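Local coordinates for protein putative glycosyltransferase (GalT1) (Streptococcus parasanguinis, PDB 4PHR) that binds UDP together with manganese and probably acts as a glycosyltransferase, this chain being the GT-D-fold domain of a longer protein, at residues F34-I39 and R91-R96; D40-H45 and K58-I63; D78-M83 and E103-C108. All blocks are in the same frame, centred on the assembly; numbering follows the deposited sequence.

Interaction 1. Residues F34-I39 and R91-R96; sequences FGDGEI and RHFWER
Asp36, which meets both Phe93 and Trp94, follows directly on the shortest sound polar bond at the start of its helix, one made within 34-39: Gly35 N gives its hydrogen to Glu38 OE1 at 2.8 Å, and OE1 receives it on the lone pair that faces away from OE2. Gly35 is the N-cap of helix 36-42, and the Glu38 carboxylate, three residues on, takes its amide N-H. The bond lies at the helix start, one residue before Asp36, whose side chain reaches across. There CG lies between the backbone N and the carbonyl carbon (chi1 61°), which turns the carboxylate toward helix 88-100. OD1 comes to the rim of the phenyl ring, near its plane, 3.4 Å from Phe93 CZ. The carboxylate stands almost perpendicular to that ring, with 88° between the planes, and meets the indole equally steeply. Trp94 approaches from the neighbouring position on the helix and leads with the far corner of its six-membered ring, CH2, which is 3.9 Å from Asp36 CB. The same corner abuts the Asp36 backbone N, which lies at the indole edge near its plane; this N is buried by the contact and has no partner in the model. Phe93 CD2 stands 3.6 Å above the Trp94 plane, over its centre, so the two rings also pack on each other. His97, further along helix 88-100, touches Asp36 and packs edge-to-face with Trp94. The Asp36 side chain lies about 4 Å from the bound manganese ion. Beside this metal site, then, the slightly positive C-H edge of Phe93 faces OD1 and may weakly favour its placement, the Trp94 contact is apolar, and neither ring supplies a conventional donor.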
loop_
_atom_site.group_PDB
_atom_site.type_symbol
_atom_site.label_atom_id
_atom_site.label_comp_id
_atom_site.label_asym_id
_atom_site.label_seq_id
_atom_site.Cartn_x
_atom_site.Cartn_y
_atom_site.Cartn_z
ATOM N N PHE A 34 1.273 7.008 0.304
ATOM C CA PHE A 34 2.536 7.447 -0.276
ATOM C C PHE A 34 3.671 6.874 0.550
ATOM O O PHE A 34 3.750 7.115 1.752
ATOM C CB PHE A 34 2.612 8.978 -0.346
ATOM C CG PHE A 34 1.751 9.557 -1.422
ATOM C CD1 PHE A 34 0.384 9.687 -1.237
ATOM C CD2 PHE A 34 2.302 9.923 -2.639
ATOM C CE1 PHE A 34 -0.412 10.196 -2.250
ATOM C CE2 PHE A 34 1.519 10.436 -3.642
ATOM C CZ PHE A 34 0.160 10.568 -3.453
ATOM N N GLY A 35 4.540 6.103 -0.100
ATOM C CA GLY A 35 5.712 5.551 0.549
ATOM C C GLY A 35 6.973 6.167 -0.017
ATOM O O GLY A 35 6.922 7.108 -0.821
ATOM N N ASP A 36 8.115 5.632 0.393
ATOM C CA ASP A 36 9.387 6.186 -0.049
ATOM C C ASP A 36 9.540 6.156 -1.569
ATOM O O ASP A 36 10.052 7.098 -2.159
ATOM C CB ASP A 36 10.559 5.476 0.635
ATOM C CG ASP A 36 10.605 4.007 0.325
ATOM O OD1 ASP A 36 11.611 3.551 -0.270
ATOM O OD2 ASP A 36 9.621 3.321 0.667
ATOM N N GLY A 37 9.081 5.079 -2.198
ATOM C CA GLY A 37 9.170 4.939 -3.642
ATOM C C GLY A 37 8.372 5.989 -4.397
ATOM O O GLY A 37 8.794 6.462 -5.451
ATOM N N GLU A 38 7.211 6.367 -3.872
ATOM C CA GLU A 38 6.425 7.402 -4.526
ATOM C C GLU A 38 7.141 8.746 -4.511
ATOM O O GLU A 38 7.092 9.490 -5.499
ATOM C CB GLU A 38 5.042 7.535 -3.891
ATOM C CG GLU A 38 4.103 6.414 -4.309
ATOM C CD GLU A 38 4.596 5.050 -3.857
ATOM O OE1 GLU A 38 4.897 4.894 -2.645
ATOM O OE2 GLU A 38 4.704 4.136 -4.712
ATOM N N ILE A 39 7.800 9.063 -3.397
ATOM C CA ILE A 39 8.544 10.318 -3.316
ATOM C C ILE A 39 9.741 10.280 -4.268
ATOM O O ILE A 39 10.024 11.265 -4.967
ATOM C CB ILE A 39 9.025 10.625 -1.886
ATOM C CG1 ILE A 39 7.914 10.385 -0.864
ATOM C CG2 ILE A 39 9.589 12.028 -1.808
ATOM C CD1 ILE A 39 6.644 11.099 -1.158
ATOM N N ARG A 91 14.392 3.020 11.649
ATOM C CA ARG A 91 14.521 4.403 12.113
ATOM C C ARG A 91 15.547 5.147 11.267
ATOM O O ARG A 91 15.323 6.286 10.853
ATOM C CB ARG A 91 14.908 4.470 13.597
ATOM C CG ARG A 91 13.863 3.867 14.516
ATOM C CD ARG A 91 14.077 4.281 15.967
ATOM N NE ARG A 91 15.432 4.021 16.449
ATOM C CZ ARG A 91 15.795 2.953 17.153
ATOM N NH1 ARG A 91 14.907 2.013 17.450
ATOM N NH2 ARG A 91 17.054 2.826 17.573
ATOM N N HIS A 92 16.676 4.500 11.011
ATOM C CA HIS A 92 17.718 5.110 10.208
ATOM C C HIS A 92 17.241 5.334 8.775
ATOM O O HIS A 92 17.428 6.423 8.216
ATOM C CB HIS A 92 18.982 4.246 10.213
ATOM C CG HIS A 92 20.063 4.750 9.309
ATOM N ND1 HIS A 92 20.710 5.951 9.514
ATOM C CD2 HIS A 92 20.611 4.215 8.191
ATOM C CE1 HIS A 92 21.616 6.128 8.568
ATOM N NE2 HIS A 92 21.576 5.089 7.754
ATOM N N PHE A 93 16.636 4.310 8.175
ATOM C CA PHE A 93 16.134 4.458 6.818
ATOM C C PHE A 93 15.199 5.663 6.688
ATOM O O PHE A 93 15.330 6.493 5.774
ATOM C CB PHE A 93 15.391 3.199 6.359
ATOM C CG PHE A 93 14.734 3.371 5.029
ATOM C CD1 PHE A 93 15.456 3.190 3.859
ATOM C CD2 PHE A 93 13.408 3.775 4.944
ATOM C CE1 PHE A 93 14.860 3.387 2.627
ATOM C CE2 PHE A 93 12.807 3.973 3.714
ATOM C CZ PHE A 93 13.529 3.779 2.556
ATOM N N TRP A 94 14.235 5.753 7.598
ATOM C CA TRP A 94 13.195 6.769 7.477
ATOM C C TRP A 94 13.692 8.179 7.766
ATOM O O TRP A 94 13.293 9.133 7.096
ATOM C CB TRP A 94 11.965 6.411 8.320
ATOM C CG TRP A 94 11.152 5.347 7.642
ATOM C CD1 TRP A 94 10.953 4.062 8.065
ATOM C CD2 TRP A 94 10.442 5.477 6.404
ATOM N NE1 TRP A 94 10.161 3.391 7.166
ATOM C CE2 TRP A 94 9.829 4.237 6.141
ATOM C CE3 TRP A 94 10.264 6.528 5.492
ATOM C CZ2 TRP A 94 9.051 4.016 5.006
ATOM C CZ3 TRP A 94 9.492 6.307 4.369
ATOM C CH2 TRP A 94 8.893 5.064 4.136
ATOM N N GLU A 95 14.572 8.328 8.749
ATOM C CA GLU A 95 15.130 9.650 9.001
ATOM C C GLU A 95 15.985 10.107 7.819
ATOM O O GLU A 95 15.896 11.258 7.393
ATOM C CB GLU A 95 15.934 9.676 10.299
ATOM C CG GLU A 95 16.507 11.058 10.570
ATOM C CD GLU A 95 17.166 11.204 11.932
ATOM O OE1 GLU A 95 16.490 10.992 12.963
ATOM O OE2 GLU A 95 18.356 11.559 11.969
ATOM N N ARG A 96 16.797 9.204 7.261
ATOM C CA ARG A 96 17.566 9.560 6.063
ATOM C C ARG A 96 16.631 9.998 4.945
ATOM O O ARG A 96 16.910 10.959 4.221
ATOM C CB ARG A 96 18.426 8.397 5.564
ATOM C CG ARG A 96 19.592 8.028 6.461
ATOM C CD ARG A 96 20.710 9.031 6.325
ATOM N NE ARG A 96 20.550 10.143 7.245
ATOM C CZ ARG A 96 21.276 11.254 7.193
ATOM N NH1 ARG A 96 22.198 11.411 6.253
ATOM N NH2 ARG A 96 21.077 12.208 8.079
#

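Interaction 2. Residues D40-H45 and K58-I63; sequences DLMTGH and KRLQQI
Gln61 brings one flat group to this contact, a terminal amide running alongside Met42, with NE2 3.1 Å from Met42 O. The other, the guanidinium of Arg59, is turned to the flank of helix 54-64: Ile63 CD1 lies over one face, toward the rim, and Gln62 CB sits at the edge in the plane. Arg59 NH1 also donates to Gln62 OE1 at 2.8 Å, the acceptor tilted slightly out of the guanidinium plane, while NH2 forms a salt bridge with Asp215. Met42 makes most of the contact between the helices. Its CG swings anti to the carbonyl carbon (chi1 -80°) and presses on Leu60 CB at 3.5 Å, closer than carbon atoms normally pack. The sulfur then lies against the opposing backbone, SD being 3.5 Å from Gln61 N, and it also touches Gln61 CG at 3.6 Å as the two side chains run antiparallel alongside one another. A second, looser apolar touch joins Leu41 CB to Leu60 CD1 at 4.3 Å. Just beyond Met42 the helix ends in a Schellman motif: His45 N bonds to Asp40 O, Gly44 N bonds to Leu41 O, and Gly44 takes the positive phi (110°) that this turn requires. Leu60 packs on Lys210, a UDP-binding residue, and Leu41 on Pro207. The chemistry is thus divided: a thioether and leucine carbons fill the buried seam beside the nucleotide site, whereas the amide of Gln61 stays at its margin, close to a carbonyl of the last helical turn.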
loop_
_atom_site.group_PDB
_atom_site.type_symbol
_atom_site.label_atom_id
_atom_site.label_comp_id
_atom_site.label_asym_id
_atom_site.label_seq_id
_atom_site.Cartn_x
_atom_site.Cartn_y
_atom_site.Cartn_z
ATOM N N ASP A 40 10.434 9.141 -4.309
ATOM C CA ASP A 40 11.539 8.962 -5.250
ATOM C C ASP A 40 11.055 9.215 -6.680
ATOM O O ASP A 40 11.688 9.950 -7.442
ATOM C CB ASP A 40 12.109 7.543 -5.166
ATOM C CG ASP A 40 12.895 7.281 -3.880
ATOM O OD1 ASP A 40 13.002 6.103 -3.486
ATOM O OD2 ASP A 40 13.423 8.235 -3.268
ATOM N N LEU A 41 9.932 8.600 -7.049
ATOM C CA LEU A 41 9.382 8.768 -8.393
ATOM C C LEU A 41 8.985 10.210 -8.685
ATOM O O LEU A 41 9.302 10.748 -9.759
ATOM C CB LEU A 41 8.154 7.874 -8.586
ATOM C CG LEU A 41 8.369 6.427 -8.994
ATOM C CD1 LEU A 41 7.102 5.645 -8.728
ATOM C CD2 LEU A 41 8.726 6.367 -10.461
ATOM N N MET A 42 8.265 10.828 -7.750
ATOM C CA MET A 42 7.808 12.210 -7.937
ATOM C C MET A 42 8.969 13.178 -8.142
ATOM O O MET A 42 8.815 14.207 -8.793
ATOM C CB MET A 42 6.932 12.678 -6.767
ATOM C CG MET A 42 5.487 12.181 -6.852
ATOM S SD MET A 42 4.423 12.842 -5.556
ATOM C CE MET A 42 5.130 11.907 -4.236
ATOM N N THR A 43 10.130 12.853 -7.581
ATOM C CA THR A 43 11.292 13.726 -7.688
ATOM C C THR A 43 12.263 13.283 -8.783
ATOM O O THR A 43 13.359 13.820 -8.899
ATOM C CB THR A 43 12.016 13.879 -6.338
ATOM O OG1 THR A 43 12.501 12.606 -5.898
ATOM C CG2 THR A 43 11.071 14.452 -5.281
ATOM N N GLY A 44 11.858 12.299 -9.580
ATOM C CA GLY A 44 12.565 11.997 -10.814
ATOM C C GLY A 44 13.355 10.702 -10.878
ATOM O O GLY A 44 14.200 10.542 -11.753
ATOM N N HIS A 45 13.086 9.767 -9.975
ATOM C CA HIS A 45 13.854 8.524 -9.985
ATOM C C HIS A 45 13.086 7.262 -10.283
ATOM O O HIS A 45 11.878 7.178 -10.086
ATOM C CB HIS A 45 14.600 8.359 -8.678
ATOM C CG HIS A 45 15.669 9.377 -8.506
ATOM N ND1 HIS A 45 15.400 10.682 -8.163
ATOM C CD2 HIS A 45 17.003 9.305 -8.710
ATOM C CE1 HIS A 45 16.532 11.363 -8.121
ATOM N NE2 HIS A 45 17.520 10.550 -8.447
ATOM N N LYS A 58 3.605 13.228 -12.309
ATOM C CA LYS A 58 2.658 14.328 -12.231
ATOM C C LYS A 58 1.342 13.941 -11.544
ATOM O O LYS A 58 0.833 14.686 -10.699
ATOM C CB LYS A 58 2.400 14.898 -13.628
ATOM C CG LYS A 58 1.401 16.031 -13.655
ATOM C CD LYS A 58 1.263 16.597 -15.065
ATOM C CE LYS A 58 0.177 17.660 -15.137
ATOM N NZ LYS A 58 0.543 18.889 -14.379
ATOM N N ARG A 59 0.793 12.775 -11.891
ATOM C CA ARG A 59 -0.433 12.301 -11.243
ATOM C C ARG A 59 -0.218 12.141 -9.738
ATOM O O ARG A 59 -1.064 12.547 -8.938
ATOM C CB ARG A 59 -0.908 10.974 -11.844
ATOM C CG ARG A 59 -1.586 11.117 -13.201
ATOM C CD ARG A 59 -2.855 11.983 -13.134
ATOM N NE ARG A 59 -3.972 11.324 -12.457
ATOM C CZ ARG A 59 -4.574 11.787 -11.362
ATOM N NH1 ARG A 59 -4.181 12.923 -10.803
ATOM N NH2 ARG A 59 -5.578 11.115 -10.821
ATOM N N LEU A 60 0.906 11.540 -9.355
ATOM C CA LEU A 60 1.209 11.340 -7.939
ATOM C C LEU A 60 1.241 12.679 -7.199
ATOM O O LEU A 60 0.694 12.805 -6.098
ATOM C CB LEU A 60 2.531 10.592 -7.765
ATOM C CG LEU A 60 2.504 9.106 -8.147
ATOM C CD1 LEU A 60 3.903 8.510 -8.054
ATOM C CD2 LEU A 60 1.525 8.326 -7.279
ATOM N N GLN A 61 1.871 13.683 -7.803
ATOM C CA GLN A 61 1.927 15.011 -7.187
ATOM C C GLN A 61 0.527 15.606 -7.023
ATOM O O GLN A 61 0.207 16.207 -5.995
ATOM C CB GLN A 61 2.814 15.946 -8.014
ATOM C CG GLN A 61 4.290 15.603 -7.936
ATOM C CD GLN A 61 5.114 16.250 -9.039
ATOM O OE1 GLN A 61 4.573 16.775 -10.012
ATOM N NE2 GLN A 61 6.431 16.207 -8.894
ATOM N N GLN A 62 -0.312 15.435 -8.037
ATOM C CA GLN A 62 -1.685 15.921 -7.966
ATOM C C GLN A 62 -2.470 15.223 -6.858
ATOM O O GLN A 62 -3.200 15.852 -6.096
ATOM C CB GLN A 62 -2.387 15.707 -9.307
ATOM C CG GLN A 62 -1.836 16.553 -10.433
ATOM C CD GLN A 62 -2.426 16.177 -11.766
ATOM O OE1 GLN A 62 -2.859 15.038 -11.979
ATOM N NE2 GLN A 62 -2.456 17.134 -12.680
ATOM N N ILE A 63 -2.318 13.908 -6.767
ATOM C CA ILE A 63 -3.057 13.139 -5.779
ATOM C C ILE A 63 -2.651 13.542 -4.358
ATOM O O ILE A 63 -3.499 13.680 -3.474
ATOM C CB ILE A 63 -2.890 11.621 -6.014
ATOM C CG1 ILE A 63 -3.489 11.240 -7.377
ATOM C CG2 ILE A 63 -3.542 10.829 -4.890
ATOM C CD1 ILE A 63 -2.944 9.952 -7.944
#

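Interaction 3. Residues D78-M83 and E103-C108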
loop_
_atom_site.group_PDB
_atom_site.type_symbol
_atom_site.label_atom_id
_atom_site.label_comp_id
_atom_site.label_asym_id
_atom_site.label_seq_id
_atom_site.Cartn_x
_atom_site.Cartn_y
_atom_site.Cartn_z
ATOM N N ASP A 78 4.380 6.818 8.769
ATOM C CA ASP A 78 4.104 7.259 10.132
ATOM C C ASP A 78 5.421 7.308 10.896
ATOM O O ASP A 78 5.702 6.454 11.733
ATOM C CB ASP A 78 3.086 6.314 10.789
ATOM C CG ASP A 78 2.669 6.762 12.171
ATOM O OD1 ASP A 78 3.088 7.851 12.612
ATOM O OD2 ASP A 78 1.904 6.013 12.817
ATOM N N VAL A 79 6.235 8.312 10.586
ATOM C CA VAL A 79 7.620 8.351 11.044
ATOM C C VAL A 79 8.024 9.715 11.585
ATOM O O VAL A 79 9.185 9.936 11.938
ATOM C CB VAL A 79 8.595 7.972 9.906
ATOM C CG1 VAL A 79 8.326 6.560 9.413
ATOM C CG2 VAL A 79 8.505 8.967 8.763
ATOM N N PHE A 80 7.061 10.626 11.651
ATOM C CA PHE A 80 7.353 12.005 12.024
ATOM C C PHE A 80 7.261 12.243 13.523
ATOM O O PHE A 80 7.841 13.194 14.044
ATOM C CB PHE A 80 6.466 12.952 11.217
ATOM C CG PHE A 80 6.666 12.803 9.741
ATOM C CD1 PHE A 80 7.827 13.270 9.143
ATOM C CD2 PHE A 80 5.724 12.161 8.963
ATOM C CE1 PHE A 80 8.031 13.114 7.793
ATOM C CE2 PHE A 80 5.928 11.998 7.606
ATOM C CZ PHE A 80 7.080 12.476 7.023
ATOM N N SER A 81 6.551 11.360 14.211
ATOM C CA SER A 81 6.542 11.337 15.669
ATOM C C SER A 81 6.614 9.888 16.136
ATOM O O SER A 81 6.236 8.967 15.408
ATOM C CB SER A 81 5.281 12.006 16.215
ATOM O OG SER A 81 5.325 13.413 16.018
ATOM N N ASN A 82 7.123 9.692 17.344
ATOM C CA ASN A 82 7.198 8.367 17.944
ATOM C C ASN A 82 7.919 7.374 17.037
ATOM O O ASN A 82 7.459 6.253 16.808
ATOM C CB ASN A 82 5.800 7.870 18.335
ATOM C CG ASN A 82 5.847 6.772 19.378
ATOM O OD1 ASN A 82 6.898 6.511 19.968
ATOM N ND2 ASN A 82 4.707 6.133 19.626
ATOM N N MET A 83 9.062 7.806 16.524
ATOM C CA MET A 83 9.912 6.960 15.704
ATOM C C MET A 83 10.447 5.769 16.504
ATOM O O MET A 83 10.830 4.750 15.931
ATOM C CB MET A 83 11.068 7.792 15.129
ATOM C CG MET A 83 12.054 6.990 14.297
ATOM S SD MET A 83 11.441 6.682 12.625
ATOM C CE MET A 83 12.203 8.051 11.761
ATOM N N GLU A 103 12.519 19.337 2.076
ATOM C CA GLU A 103 11.865 20.440 1.388
ATOM C C GLU A 103 10.525 19.977 0.828
ATOM O O GLU A 103 9.536 20.707 0.862
ATOM C CB GLU A 103 12.763 20.991 0.277
ATOM C CG GLU A 103 12.160 22.155 -0.496
ATOM C CD GLU A 103 13.133 22.764 -1.491
ATOM O OE1 GLU A 103 14.342 22.458 -1.407
ATOM O OE2 GLU A 103 12.690 23.548 -2.360
ATOM N N PHE A 104 10.502 18.748 0.324
ATOM C CA PHE A 104 9.284 18.161 -0.209
ATOM C C PHE A 104 8.248 18.015 0.900
ATOM O O PHE A 104 7.104 18.454 0.763
ATOM C CB PHE A 104 9.587 16.804 -0.845
ATOM C CG PHE A 104 8.410 16.174 -1.530
ATOM C CD1 PHE A 104 8.235 16.312 -2.897
ATOM C CD2 PHE A 104 7.481 15.443 -0.811
ATOM C CE1 PHE A 104 7.155 15.731 -3.536
ATOM C CE2 PHE A 104 6.394 14.854 -1.448
ATOM C CZ PHE A 104 6.236 15.000 -2.810
ATOM N N TYR A 105 8.658 17.414 2.012
ATOM C CA TYR A 105 7.730 17.185 3.108
ATOM C C TYR A 105 7.271 18.481 3.773
ATOM O O TYR A 105 6.098 18.629 4.101
ATOM C CB TYR A 105 8.326 16.227 4.139
ATOM C CG TYR A 105 8.250 14.778 3.711
ATOM C CD1 TYR A 105 7.021 14.130 3.622
ATOM C CD2 TYR A 105 9.399 14.059 3.393
ATOM C CE1 TYR A 105 6.936 12.810 3.232
ATOM C CE2 TYR A 105 9.325 12.723 3.004
ATOM C CZ TYR A 105 8.087 12.111 2.920
ATOM O OH TYR A 105 7.992 10.790 2.538
ATOM N N LEU A 106 8.188 19.425 3.957
ATOM C CA LEU A 106 7.842 20.674 4.629
ATOM C C LEU A 106 6.898 21.549 3.808
ATOM O O LEU A 106 6.143 22.353 4.364
ATOM C CB LEU A 106 9.103 21.462 4.987
ATOM C CG LEU A 106 9.923 20.907 6.152
ATOM C CD1 LEU A 106 11.289 21.574 6.211
ATOM C CD2 LEU A 106 9.171 21.084 7.468
ATOM N N ASN A 107 6.934 21.385 2.489
ATOM C CA ASN A 107 6.216 22.291 1.601
ATOM C C ASN A 107 4.975 21.702 0.934
ATOM O O ASN A 107 4.000 22.414 0.692
ATOM C CB ASN A 107 7.169 22.861 0.545
ATOM C CG ASN A 107 8.216 23.783 1.145
ATOM O OD1 ASN A 107 7.898 24.658 1.954
ATOM N ND2 ASN A 107 9.474 23.587 0.759
ATOM N N CYS A 108 5.005 20.407 0.642
ATOM C CA CYS A 108 3.911 19.781 -0.092
ATOM C C CYS A 108 2.909 19.058 0.810
ATOM O O CYS A 108 1.810 18.719 0.374
ATOM C CB CYS A 108 4.461 18.821 -1.154
ATOM S SG CYS A 108 5.537 19.607 -2.388
#
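Both Phe80 and Tyr105 place CG anti to their own carbonyl carbon, with chi1 at -59° and -79°, and these two similar choices bring the rings together although the backbones stand well apart. The CA atoms of Phe80 and Tyr105 are 10.3 Å from each other, so the contact is made by the far parts of two long side chains. Phe80 leads with its para carbon. CZ stands 3.7 Å above the plane of the Tyr105 ring, displaced toward the rim on the side of CD1 and CE1, and it is 3.8 Å from each of those atoms. The planes meet at 63° and the centroids are 5.3 Å apart, a T-shaped stack in which the edge of Phe80 addresses a face of Tyr105. In such a pair the slightly positive C-H rim of one ring meets the electron-rich face of the other, which probably favours this tilted approach. One face of the Phe80 ring is lined by the residue before it, Val79 CG2 lying 4.0 Å above its centre. Tyr105 is held at its polar end as well, where OH is hydrogen-bonded to His97 NE2 of helix 88-100, a bond that would limit the ring's displacement while Phe80 rests on its face. The pair is buried and away from the nucleotide, the Tyr105 side chain being about 11 Å from the bound UDP. It is plain buried packing between a loop and a helix. The loop that follows strand 72-76 dips Phe80 inward toward helix 102-108, Phe98 of helix 88-100 meets the Phe80 ring, Leu9 of the N-terminal helix 2-9 touches both partners, and Ile39 of helix 36-42 packs on Tyr105.

Overall arrangement
Followed from the N terminus, the chain leaves strand 30-33 into helix 36-42, whose start opens interaction 1 and whose end opens interaction 2. Interaction 2 closes first, at helix 54-64, and so lies wholly within the longer loop that interaction 1 completes at helix 88-100. Before that completion, the loop after strand 72-76 opens interaction 3, which closes only at helix 102-108; interactions 1 and 3 therefore cross, while 2 and 3 follow in series. Direct packing joins all three: Phe34 reaches Leu60 and Met42, Val79 meets Trp94, and Met42 touches Phe104. Together they tie helices 36-42, 54-64, 88-100 and 102-108 and the loop after strand 72-76 beside the three-stranded parallel sheet of the GT-D domain.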